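PDB 3ISU: Ras GTPase-activating-like protein IQGAP3 from Homo sapiens, which is a scaffolding protein of the IQGAP family that probably links Rho-type GTPase and calmodulin signalling to the actin cytoskeleton. Local coordinates for residues A69-V74 against K98-A103. Numbering follows the deposited sequence.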
ATOM      1  N   ALA A  69       4.738  -4.708   5.731  1.00 25.78           N
ATOM      2  CA  ALA A  69       5.827  -3.924   5.238  1.00 25.16           C
ATOM      3  C   ALA A  69       7.078  -4.189   6.065  1.00 26.28           C
ATOM      4  O   ALA A  69       6.985  -4.606   7.249  1.00 25.05           O
ATOM      5  CB  ALA A  69       5.511  -2.450   5.244  1.00 24.25           C
ATOM      6  N   LYS A  70       8.219  -3.939   5.432  1.00 26.24           N
ATOM      7  CA  LYS A  70       9.527  -4.051   6.103  1.00 26.90           C
ATOM      8  C   LYS A  70      10.251  -2.801   5.710  1.00 26.64           C
ATOM      9  O   LYS A  70      10.445  -2.555   4.517  1.00 27.99           O
ATOM     10  CB  LYS A  70      10.250  -5.335   5.656  1.00 26.75           C
ATOM     11  CG  LYS A  70      11.537  -5.636   6.443  1.00 31.42           C
ATOM     12  N   PHE A  71      10.520  -1.914   6.671  1.00 26.77           N
ATOM     13  CA  PHE A  71      11.170  -0.658   6.396  1.00 26.85           C
ATOM     14  C   PHE A  71      12.655  -0.811   6.826  1.00 29.50           C
ATOM     15  O   PHE A  71      12.938  -0.951   8.004  1.00 27.01           O
ATOM     16  CB  PHE A  71      10.568   0.487   7.216  1.00 27.79           C
ATOM     17  CG  PHE A  71       9.334   1.110   6.632  1.00 26.52           C
ATOM     18  CD1 PHE A  71       9.298   2.464   6.336  1.00 29.95           C
ATOM     19  CD2 PHE A  71       8.194   0.356   6.404  1.00 28.27           C
ATOM     20  CE1 PHE A  71       8.159   3.054   5.796  1.00 30.45           C
ATOM     21  CE2 PHE A  71       7.016   0.956   5.863  1.00 28.48           C
ATOM     22  CZ  PHE A  71       7.003   2.296   5.559  1.00 28.45           C
ATOM     23  N   LEU A  72      13.583  -0.754   5.882  1.00 30.98           N
ATOM     24  CA  LEU A  72      15.005  -0.845   6.236  1.00 33.40           C
ATOM     25  C   LEU A  72      15.273  -2.023   7.132  1.00 34.45           C
ATOM     26  O   LEU A  72      15.964  -1.879   8.154  1.00 35.99           O
ATOM     27  CB  LEU A  72      15.455   0.432   6.948  1.00 33.45           C
ATOM     28  CG  LEU A  72      15.038   1.770   6.349  1.00 36.13           C
ATOM     29  CD1 LEU A  72      15.686   3.011   7.031  1.00 37.33           C
ATOM     30  CD2 LEU A  72      15.359   1.760   4.856  1.00 38.11           C
ATOM     31  N   GLY A  73      14.714  -3.182   6.783  1.00 33.66           N
ATOM     32  CA  GLY A  73      14.950  -4.389   7.537  1.00 34.48           C
ATOM     33  C   GLY A  73      14.048  -4.648   8.742  1.00 33.35           C
ATOM     34  O   GLY A  73      14.068  -5.755   9.283  1.00 35.50           O
ATOM     35  N   VAL A  74      13.217  -3.673   9.117  1.00 30.61           N
ATOM     36  CA  VAL A  74      12.381  -3.784  10.297  1.00 29.09           C
ATOM     37  C   VAL A  74      10.936  -4.147   9.923  1.00 27.93           C
ATOM     38  O   VAL A  74      10.324  -3.418   9.137  1.00 25.73           O
ATOM     39  CB  VAL A  74      12.390  -2.461  11.069  1.00 29.38           C
ATOM     40  CG1 VAL A  74      11.476  -2.543  12.282  1.00 29.20           C
ATOM     41  CG2 VAL A  74      13.871  -2.064  11.498  1.00 32.01           C
ATOM     42  N   LYS A  98      -2.318   8.043   4.706  1.00 30.03           N
ATOM     43  CA  LYS A  98      -1.026   7.779   5.331  1.00 32.33           C
ATOM     44  C   LYS A  98      -1.023   6.322   5.740  1.00 32.25           C
ATOM     45  O   LYS A  98      -2.028   5.801   6.270  1.00 31.58           O
ATOM     46  CB  LYS A  98      -0.771   8.679   6.544  1.00 33.19           C
ATOM     47  CG  LYS A  98      -0.264  10.062   6.213  1.00 36.90           C
ATOM     48  CD  LYS A  98       0.309  10.777   7.460  1.00 40.98           C
ATOM     49  N   LEU A  99       0.062   5.635   5.411  1.00 32.90           N
ATOM     50  CA  LEU A  99       0.262   4.250   5.857  1.00 34.10           C
ATOM     51  C   LEU A  99       1.469   4.251   6.780  1.00 34.58           C
ATOM     52  O   LEU A  99       2.425   5.018   6.572  1.00 35.34           O
ATOM     53  CB  LEU A  99       0.528   3.311   4.690  1.00 34.18           C
ATOM     54  CG  LEU A  99      -0.413   3.237   3.493  1.00 36.72           C
ATOM     55  CD1 LEU A  99       0.080   2.152   2.548  1.00 38.53           C
ATOM     56  CD2 LEU A  99      -1.830   2.953   3.915  1.00 38.06           C
ATOM     57  N   PHE A 100       1.424   3.428   7.821  1.00 35.56           N
ATOM     58  CA  PHE A 100       2.520   3.347   8.780  1.00 36.40           C
ATOM     59  C   PHE A 100       2.973   4.728   9.249  1.00 37.24           C
ATOM     60  O   PHE A 100       4.165   4.980   9.322  1.00 38.77           O
ATOM     61  CB  PHE A 100       3.690   2.569   8.133  1.00 35.91           C
ATOM     62  CG  PHE A 100       3.298   1.219   7.606  1.00 36.99           C
ATOM     63  CD1 PHE A 100       3.029   0.171   8.495  1.00 37.59           C
ATOM     64  CD2 PHE A 100       3.124   1.000   6.242  1.00 38.45           C
ATOM     65  CE1 PHE A 100       2.655  -1.070   8.023  1.00 36.91           C
ATOM     66  CE2 PHE A 100       2.718  -0.256   5.746  1.00 40.41           C
ATOM     67  CZ  PHE A 100       2.494  -1.296   6.645  1.00 41.30           C
ATOM     68  N   ASN A 101       2.026   5.643   9.503  1.00 37.87           N
ATOM     69  CA  ASN A 101       2.309   7.012  10.005  1.00 37.73           C
ATOM     70  C   ASN A 101       3.029   8.025   9.071  1.00 37.72           C
ATOM     71  O   ASN A 101       2.646   9.189   8.991  1.00 39.88           O
ATOM     72  CB  ASN A 101       3.047   6.952  11.344  1.00 39.04           C
ATOM     73  N   LYS A 102       4.048   7.599   8.350  1.00 36.27           N
ATOM     74  CA  LYS A 102       4.830   8.529   7.544  1.00 34.92           C
ATOM     75  C   LYS A 102       4.824   8.267   6.041  1.00 31.93           C
ATOM     76  O   LYS A 102       5.396   9.062   5.295  1.00 31.71           O
ATOM     77  CB  LYS A 102       6.264   8.566   8.072  1.00 35.67           C
ATOM     78  CG  LYS A 102       6.411   9.295   9.424  1.00 39.70           C
ATOM     79  CD  LYS A 102       7.870   9.443   9.841  1.00 43.58           C
ATOM     80  CE  LYS A 102       8.012  10.310  11.091  1.00 44.99           C
ATOM     81  NZ  LYS A 102       9.418  10.262  11.603  1.00 46.98           N
ATOM     82  N   ALA A 103       4.191   7.196   5.572  1.00 29.74           N
ATOM     83  CA  ALA A 103       4.138   6.923   4.132  1.00 28.63           C
ATOM     84  C   ALA A 103       2.848   7.451   3.543  1.00 28.13           C
ATOM     85  O   ALA A 103       1.786   7.002   3.929  1.00 31.56           O
ATOM     86  CB  ALA A 103       4.262   5.430   3.836  1.00 28.61           C
TER
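Ala69 and Phe100 bring the two backbones nearest, with CA atoms still 8.7 Å apart, so side chains alone bridge the gap between two hairpin ends. On one side, the type I' turn from Phe71 to Val74 is closed by Val74 N to Phe71 O (3.0 Å), and Phe71 N bonds back to Val74 O. On the other, Leu99 and Ala103 pair through both their N and O atoms around the bend carrying Phe100. The Phe100 ring leans across to Ala69, whose CB lies 3.5 Å from Phe100 CZ, with Phe100 CE2 almost as close. Phe71 turns the edge of its ring toward the face of Phe100 in an offset edge-to-face pair, centroids 5.7 Å apart and planes at 65°. Its leading atom, Phe71 CE2, stands 3.9 Å from Phe100 CD2, well off the ring centre. In Phe71, CG is anti to the carbonyl carbon (chi1 -84°), which sends the ring back alongside Ala69. The contact thus joins the four-stranded antiparallel sheet, through strand 64-71, to the hairpin of strands 96-99 and 103-106 in the three-stranded sheet; Met76 and Phe79 of strand 74-82 and Phe54 of strand 52-58 also pack against Phe100.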